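PDB 3FZE: protein STE5, which acts in yeast pheromone signalling as a scaffold whose vWA-like domain cocatalyses phosphorylation of the MAP kinase Fus3 by the kinase Ste7. Local coordinates for residues A[94-97]-A[98-101]; A[125-128]-A[129-132]; A[168-171]-A[172-176]. All coordinates share one frame; numbering follows the deposited sequence.

Contacts 1 and 3 are first turns of helices, 95-102 and 170-180, on opposite sides of the chain's centre, with their own centres about 26 Å apart. Each begins at a serine N-cap, and each has a threonine doubling up on the carbonyl of an aromatic residue one turn back; both are partly buried. Contact 2 differs: it is a buried turn in the loop between strands 111-117 and 145-150, where a serine side chain, a tyrosine hydroxyl and waters supplement a short run of 3-10 bonding. Contacts 1 and 2 touch, Pro95 packing on Gln130, Asp131 and Tyr132, whereas contact 3 stays about 8 Å from contact 2 at the nearest atoms.

Contact 1. Residues A[94-97]-A[98-101]; sequences SPIW and LKNT
Leu98, Lys99 and Asn100 donate their backbone N-H groups to the carbonyls of Ser94, Pro95 and Ile96, four residues back, the Lys99 N to Pro95 O bond being 2.8 Å long. One residue further on, Trp97 O takes two donors from Thr101: the backbone N and the side-chain OG1, each 2.9 Å from Trp97 O. They arrive from opposite faces of the carbonyl plane, with OG1 well above it. The same OG1 hangs over one face of the Trp97 indole, toward its rim, 3.2 Å from CE2. Thr101 CB adds a CH-pi contact, 4.3 Å from the centroid of the six-membered ring and 12° off its normal. Trp97 reaches this position because CG is anti to its backbone N (chi1 172°), which swings the indole beside its own carbonyl carbon and slants it across Thr101; CZ3 also meets Leu98 CD1 at 3.8 Å. This is the opening turn of helix 95-102, N-capped by Ser94, whose OG accepts the N-H of Trp97 at 3.0 Å. Pro95, as the first helical residue, has no N-H to be capped, and its ring packs on Gln130 and Tyr132 of the neighbouring loop. The indole meanwhile stands edge-to-face with Tyr68 and touches Val65, tying the helix to the edge strand 65-68. With an alanine in place of Trp97, the backbone bonds could persist, but Thr101 would probably lose the aromatic face beneath its hydroxyl and Tyr68 its ring partner, leaving a gap between helix and strand. On the exposed flank Ile96 and Asn100 meet obliquely, CG1 of the isoleucine lying 3.5 Å from ND2 of the asparagine. In one of its two conformers Lys99 leads away from this turn, and its NZ bonds to Asn106 OD1.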
loop_
_atom_site.group_PDB
_atom_site.type_symbol
_atom_site.label_atom_id
_atom_site.label_comp_id
_atom_site.label_asym_id
_atom_site.label_seq_id
_atom_site.Cartn_x
_atom_site.Cartn_y
_atom_site.Cartn_z
ATOM N N SER A 94 1.022 -13.223 1.013
ATOM C CA SER A 94 0.673 -13.223 2.429
ATOM C C SER A 94 1.658 -12.305 3.130
ATOM O O SER A 94 2.758 -12.066 2.624
ATOM C CB SER A 94 0.749 -14.627 3.038
ATOM O OG SER A 94 2.086 -15.106 3.067
ATOM N N PRO A 95 1.263 -11.767 4.289
ATOM C CA PRO A 95 2.210 -10.917 5.015
ATOM C C PRO A 95 3.495 -11.669 5.374
ATOM O O PRO A 95 4.580 -11.113 5.205
ATOM C CB PRO A 95 1.430 -10.521 6.270
ATOM C CG PRO A 95 0.001 -10.524 5.815
ATOM C CD PRO A 95 -0.101 -11.683 4.843
ATOM N N ILE A 96 3.383 -12.910 5.848
ATOM C CA ILE A 96 4.584 -13.671 6.177
ATOM C C ILE A 96 5.452 -13.912 4.942
ATOM O O ILE A 96 6.676 -13.820 5.017
ATOM C CB ILE A 96 4.278 -15.017 6.887
ATOM C CG1 ILE A 96 5.585 -15.682 7.325
ATOM C CG2 ILE A 96 3.502 -15.952 5.983
ATOM C CD1 ILE A 96 6.466 -14.788 8.163
ATOM N N TRP A 97 4.829 -14.207 3.800
ATOM C CA TRP A 97 5.596 -14.335 2.569
ATOM C C TRP A 97 6.378 -13.045 2.324
ATOM O O TRP A 97 7.567 -13.076 2.008
ATOM C CB TRP A 97 4.710 -14.633 1.352
ATOM C CG TRP A 97 5.505 -14.573 0.086
ATOM C CD1 TRP A 97 6.225 -15.587 -0.481
ATOM C CD2 TRP A 97 5.709 -13.422 -0.745
ATOM N NE1 TRP A 97 6.854 -15.140 -1.620
ATOM C CE2 TRP A 97 6.554 -13.819 -1.805
ATOM C CE3 TRP A 97 5.258 -12.100 -0.699
ATOM C CZ2 TRP A 97 6.953 -12.938 -2.811
ATOM C CZ3 TRP A 97 5.656 -11.222 -1.703
ATOM C CH2 TRP A 97 6.503 -11.648 -2.739
ATOM N N LEU A 98 5.701 -11.911 2.468
ATOM C CA LEU A 98 6.339 -10.622 2.228
ATOM C C LEU A 98 7.492 -10.372 3.205
ATOM O O LEU A 98 8.569 -9.939 2.794
ATOM C CB LEU A 98 5.319 -9.482 2.281
ATOM C CG LEU A 98 5.836 -8.099 1.870
ATOM C CD1 LEU A 98 6.213 -8.057 0.377
ATOM C CD2 LEU A 98 4.805 -7.019 2.214
ATOM N N LYS A 99 7.273 -10.642 4.490
ATOM C CA LYS A 99 8.335 -10.441 5.472
ATOM C C LYS A 99 9.543 -11.318 5.164
ATOM O O LYS A 99 10.680 -10.849 5.189
ATOM C CB LYS A 99 7.834 -10.689 6.899
ATOM C CG LYS A 99 8.901 -10.507 7.971
ATOM C CD LYS A 99 9.584 -11.823 8.330
ATOM C CE LYS A 99 10.668 -11.617 9.383
ATOM N NZ LYS A 99 10.983 -12.887 10.114
ATOM N N ASN A 100 9.297 -12.590 4.870
ATOM C CA ASN A 100 10.386 -13.513 4.536
ATOM C C ASN A 100 11.156 -13.102 3.276
ATOM O O ASN A 100 12.374 -13.300 3.179
ATOM C CB ASN A 100 9.856 -14.943 4.397
ATOM C CG ASN A 100 9.527 -15.572 5.744
ATOM O OD1 ASN A 100 10.079 -15.180 6.774
ATOM N ND2 ASN A 100 8.620 -16.540 5.743
ATOM N N THR A 101 10.440 -12.509 2.330
ATOM C CA THR A 101 11.032 -12.081 1.072
ATOM C C THR A 101 11.786 -10.762 1.217
ATOM O O THR A 101 12.921 -10.656 0.770
ATOM C CB THR A 101 9.969 -11.941 -0.035
ATOM O OG1 THR A 101 9.337 -13.209 -0.255
ATOM C CG2 THR A 101 10.620 -11.478 -1.326
#

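Contact 2. Residues A[125-128]-A[129-132]; sequences KSIL and FQDY
An ST turn at Ser126 opens a short 3-10 segment in the loop between strands 111-117 and 145-150. Ser126 OG accepts the N-H of Leu128 at 3.1 Å, while Ser126 O receives that of Phe129 from above the carbonyl plane. Swinging OG anti to the backbone N (chi1 164°) gives it that bond and also sets it at the rim of the Phe129 ring, in plane and 3.6 Å from CD2. Three residues beyond Phe129, Tyr132 turns back across the loop. Its OH donates to Ile127 O at 2.8 Å, coming from above the carbonyl plane, 44° out of it, while the oxygen itself sits at the edge of the tyrosine ring. Ile127 O also takes a weak bond from Gln130 N, and Ile127 CB rests 3.6 Å from the phenol oxygen. The extended Gln130 side chain runs over Ile127 CA; its NE2 donates to Asn63 OD1 and to a water that bridges to Ser126 O. A second water joins Leu128 O to Gln130 O. Outside the turn, Gln25 of strand 19-26 pairs with Lys125 O and Ile127 N, and the Tyr132 ring packs against Ala115 and Ile23. Ser126 O and Ile127 O are thus each shared between a backbone N-H and a second donor, water for one and phenol for the other, and Ile127 O fixes the direction of the phenol hydroxyl.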
loop_
_atom_site.group_PDB
_atom_site.type_symbol
_atom_site.label_atom_id
_atom_site.label_comp_id
_atom_site.label_asym_id
_atom_site.label_seq_id
_atom_site.Cartn_x
_atom_site.Cartn_y
_atom_site.Cartn_z
ATOM N N LYS A 125 -9.119 -13.641 -0.935
ATOM C CA LYS A 125 -8.456 -12.926 -2.023
ATOM C C LYS A 125 -7.987 -11.521 -1.660
ATOM O O LYS A 125 -7.027 -11.033 -2.238
ATOM C CB LYS A 125 -9.355 -12.857 -3.253
ATOM C CG LYS A 125 -9.658 -14.199 -3.875
ATOM C CD LYS A 125 -10.457 -14.028 -5.146
ATOM C CE LYS A 125 -10.890 -15.378 -5.696
ATOM N NZ LYS A 125 -9.733 -16.218 -6.117
ATOM N N SER A 126 -8.674 -10.870 -0.727
ATOM C CA SER A 126 -8.341 -9.493 -0.376
ATOM C C SER A 126 -7.208 -9.438 0.646
ATOM O O SER A 126 -7.256 -10.125 1.668
ATOM C CB SER A 126 -9.586 -8.777 0.160
ATOM O OG SER A 126 -9.242 -7.582 0.846
ATOM N N ILE A 127 -6.189 -8.623 0.377
ATOM C CA ILE A 127 -5.078 -8.487 1.319
ATOM C C ILE A 127 -5.525 -7.894 2.665
ATOM O O ILE A 127 -4.805 -7.977 3.668
ATOM C CB ILE A 127 -3.913 -7.643 0.725
ATOM C CG1 ILE A 127 -4.337 -6.180 0.555
ATOM C CG2 ILE A 127 -3.445 -8.236 -0.604
ATOM C CD1 ILE A 127 -3.183 -5.231 0.241
ATOM N N LEU A 128 -6.719 -7.312 2.696
ATOM C CA LEU A 128 -7.182 -6.630 3.900
ATOM C C LEU A 128 -7.646 -7.606 4.995
ATOM O O LEU A 128 -7.803 -7.211 6.153
ATOM C CB LEU A 128 -8.285 -5.616 3.557
ATOM C CG LEU A 128 -7.962 -4.582 2.473
ATOM C CD1 LEU A 128 -9.167 -3.733 2.137
ATOM C CD2 LEU A 128 -6.812 -3.690 2.919
ATOM N N PHE A 129 -7.838 -8.872 4.640
ATOM C CA PHE A 129 -8.259 -9.888 5.610
ATOM C C PHE A 129 -7.075 -10.625 6.232
ATOM O O PHE A 129 -7.256 -11.476 7.102
ATOM C CB PHE A 129 -9.171 -10.935 4.948
ATOM C CG PHE A 129 -10.524 -10.414 4.569
ATOM C CD1 PHE A 129 -11.632 -10.710 5.338
ATOM C CD2 PHE A 129 -10.687 -9.634 3.442
ATOM C CE1 PHE A 129 -12.880 -10.233 4.989
ATOM C CE2 PHE A 129 -11.930 -9.153 3.092
ATOM C CZ PHE A 129 -13.029 -9.451 3.864
ATOM N N GLN A 130 -5.868 -10.320 5.776
ATOM C CA GLN A 130 -4.729 -11.181 6.084
ATOM C C GLN A 130 -4.076 -10.770 7.398
ATOM O O GLN A 130 -4.353 -9.691 7.914
ATOM C CB GLN A 130 -3.744 -11.193 4.908
ATOM C CG GLN A 130 -4.363 -11.800 3.646
ATOM C CD GLN A 130 -3.496 -11.657 2.405
ATOM O OE1 GLN A 130 -2.320 -11.299 2.494
ATOM N NE2 GLN A 130 -4.083 -11.927 1.230
ATOM N N ASP A 131 -3.236 -11.637 7.956
ATOM C CA ASP A 131 -2.650 -11.349 9.261
ATOM C C ASP A 131 -1.247 -10.756 9.145
ATOM O O ASP A 131 -0.303 -11.416 8.703
ATOM C CB ASP A 131 -2.692 -12.568 10.198
ATOM C CG ASP A 131 -1.666 -13.630 9.843
ATOM O OD1 ASP A 131 -1.273 -13.721 8.660
ATOM O OD2 ASP A 131 -1.260 -14.381 10.755
ATOM N N TYR A 132 -1.137 -9.496 9.537
ATOM C CA TYR A 132 0.116 -8.759 9.442
ATOM C C TYR A 132 0.928 -8.977 10.718
ATOM O O TYR A 132 1.931 -8.313 10.977
ATOM C CB TYR A 132 -0.165 -7.301 9.096
ATOM C CG TYR A 132 -0.713 -7.197 7.677
ATOM C CD1 TYR A 132 -2.050 -7.472 7.407
ATOM C CD2 TYR A 132 0.115 -6.890 6.604
ATOM C CE1 TYR A 132 -2.556 -7.408 6.111
ATOM C CE2 TYR A 132 -0.382 -6.823 5.306
ATOM C CZ TYR A 132 -1.719 -7.088 5.068
ATOM O OH TYR A 132 -2.219 -7.021 3.786
HETATM O O HOH W 1 -6.967 -12.934 1.919
HETATM O O HOH W 2 -6.811 -8.492 8.505
#

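Contact 3. Residues A[168-171]-A[172-176]; sequences SSWT and FVLET
Leu174 folded over the backbone oxygen of Trp170 makes the close-packed side of this helix start. Leu174 N donates to Trp170 O at 2.9 Å, and Leu174 CB lies 3.3 Å from Trp170 O. Val173 also faces inward, its CG2 3.4 Å from Ser169 O, and the indole of Trp170 is buried against Leu31, Asn118 and Val150. On the less buried side, Thr171 and Glu175 lie side by side, pointing the same way, with Thr171 CG2 3.6 Å from the carboxylate carbon CD of Glu175; Thr171 also touches Val39, and Glu175 Phe185. Ser168 takes the solvent side, its OG a loose 4.0 Å from Phe172 CB. Phe172, its CG anti to the backbone N (chi1 177°), turns one ring face to Thr176 OG1, which sits over its centre and donates to Phe172 O at 2.7 Å. The ring also packs on Ile6 of helix 2-14. Ser169, immediately before the helix, accepts Phe172 N on its OG at 3.1 Å: a serine N-cap opening helix 170-180, which follows the edge strand 165-167 and packs on the sheet of this alpha/beta/alpha, vWA-like domain.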
loop_
_atom_site.group_PDB
_atom_site.type_symbol
_atom_site.label_atom_id
_atom_site.label_comp_id
_atom_site.label_asym_id
_atom_site.label_seq_id
_atom_site.Cartn_x
_atom_site.Cartn_y
_atom_site.Cartn_z
ATOM N N SER A 168 -12.753 6.912 -0.495
ATOM C CA SER A 168 -13.496 7.108 -1.734
ATOM C C SER A 168 -12.694 6.784 -2.994
ATOM O O SER A 168 -13.245 6.277 -3.972
ATOM C CB SER A 168 -14.014 8.545 -1.816
ATOM O OG SER A 168 -12.935 9.457 -1.862
ATOM N N SER A 169 -11.404 7.087 -2.978
ATOM C CA SER A 169 -10.584 6.896 -4.166
ATOM C C SER A 169 -9.124 6.655 -3.832
ATOM O O SER A 169 -8.663 6.964 -2.723
ATOM C CB SER A 169 -10.702 8.104 -5.106
ATOM O OG SER A 169 -10.050 9.254 -4.572
ATOM N N TRP A 170 -8.396 6.118 -4.806
ATOM C CA TRP A 170 -6.943 6.015 -4.717
ATOM C C TRP A 170 -6.307 7.384 -4.517
ATOM O O TRP A 170 -5.340 7.535 -3.768
ATOM C CB TRP A 170 -6.371 5.367 -5.986
ATOM C CG TRP A 170 -6.683 3.899 -6.097
ATOM C CD1 TRP A 170 -7.662 3.326 -6.863
ATOM C CD2 TRP A 170 -6.033 2.822 -5.410
ATOM N NE1 TRP A 170 -7.656 1.965 -6.702
ATOM C CE2 TRP A 170 -6.671 1.627 -5.813
ATOM C CE3 TRP A 170 -4.971 2.746 -4.497
ATOM C CZ2 TRP A 170 -6.279 0.373 -5.339
ATOM C CZ3 TRP A 170 -4.589 1.498 -4.026
ATOM C CH2 TRP A 170 -5.242 0.331 -4.447
ATOM N N THR A 171 -6.847 8.385 -5.198
ATOM C CA THR A 171 -6.287 9.725 -5.133
ATOM C C THR A 171 -6.364 10.272 -3.711
ATOM O O THR A 171 -5.378 10.795 -3.186
ATOM C CB THR A 171 -6.994 10.666 -6.123
ATOM O OG1 THR A 171 -6.667 10.273 -7.463
ATOM C CG2 THR A 171 -6.556 12.114 -5.905
ATOM N N PHE A 172 -7.524 10.128 -3.077
ATOM C CA PHE A 172 -7.684 10.661 -1.727
ATOM C C PHE A 172 -6.755 9.974 -0.736
ATOM O O PHE A 172 -6.083 10.637 0.052
ATOM C CB PHE A 172 -9.133 10.556 -1.234
ATOM C CG PHE A 172 -9.307 11.042 0.173
ATOM C CD1 PHE A 172 -9.507 12.384 0.431
ATOM C CD2 PHE A 172 -9.218 10.162 1.239
ATOM C CE1 PHE A 172 -9.641 12.842 1.729
ATOM C CE2 PHE A 172 -9.347 10.613 2.538
ATOM C CZ PHE A 172 -9.557 11.954 2.780
ATOM N N VAL A 173 -6.713 8.646 -0.784
ATOM C CA VAL A 173 -5.858 7.880 0.116
ATOM C C VAL A 173 -4.393 8.252 -0.052
ATOM O O VAL A 173 -3.692 8.550 0.924
ATOM C CB VAL A 173 -6.002 6.366 -0.127
ATOM C CG1 VAL A 173 -4.948 5.595 0.661
ATOM C CG2 VAL A 173 -7.393 5.903 0.259
ATOM N N LEU A 174 -3.931 8.255 -1.296
ATOM C CA LEU A 174 -2.514 8.473 -1.572
ATOM C C LEU A 174 -2.074 9.934 -1.407
ATOM O O LEU A 174 -0.972 10.201 -0.933
ATOM C CB LEU A 174 -2.143 7.913 -2.949
ATOM C CG LEU A 174 -2.289 6.392 -3.024
ATOM C CD1 LEU A 174 -2.080 5.895 -4.451
ATOM C CD2 LEU A 174 -1.317 5.727 -2.059
ATOM N N GLU A 175 -2.935 10.877 -1.787
ATOM C CA GLU A 175 -2.652 12.290 -1.544
ATOM C C GLU A 175 -2.594 12.542 -0.039
ATOM O O GLU A 175 -1.718 13.263 0.442
ATOM C CB GLU A 175 -3.685 13.214 -2.217
ATOM C CG GLU A 175 -3.472 13.349 -3.724
ATOM C CD GLU A 175 -4.328 14.435 -4.359
ATOM O OE1 GLU A 175 -5.272 14.909 -3.708
ATOM O OE2 GLU A 175 -4.053 14.804 -5.521
ATOM N N THR A 176 -3.513 11.935 0.705
ATOM C CA THR A 176 -3.521 12.102 2.154
ATOM C C THR A 176 -2.248 11.533 2.765
ATOM O O THR A 176 -1.628 12.149 3.641
ATOM C CB THR A 176 -4.747 11.446 2.813
ATOM O OG1 THR A 176 -5.934 12.079 2.329
ATOM C CG2 THR A 176 -4.680 11.622 4.336
#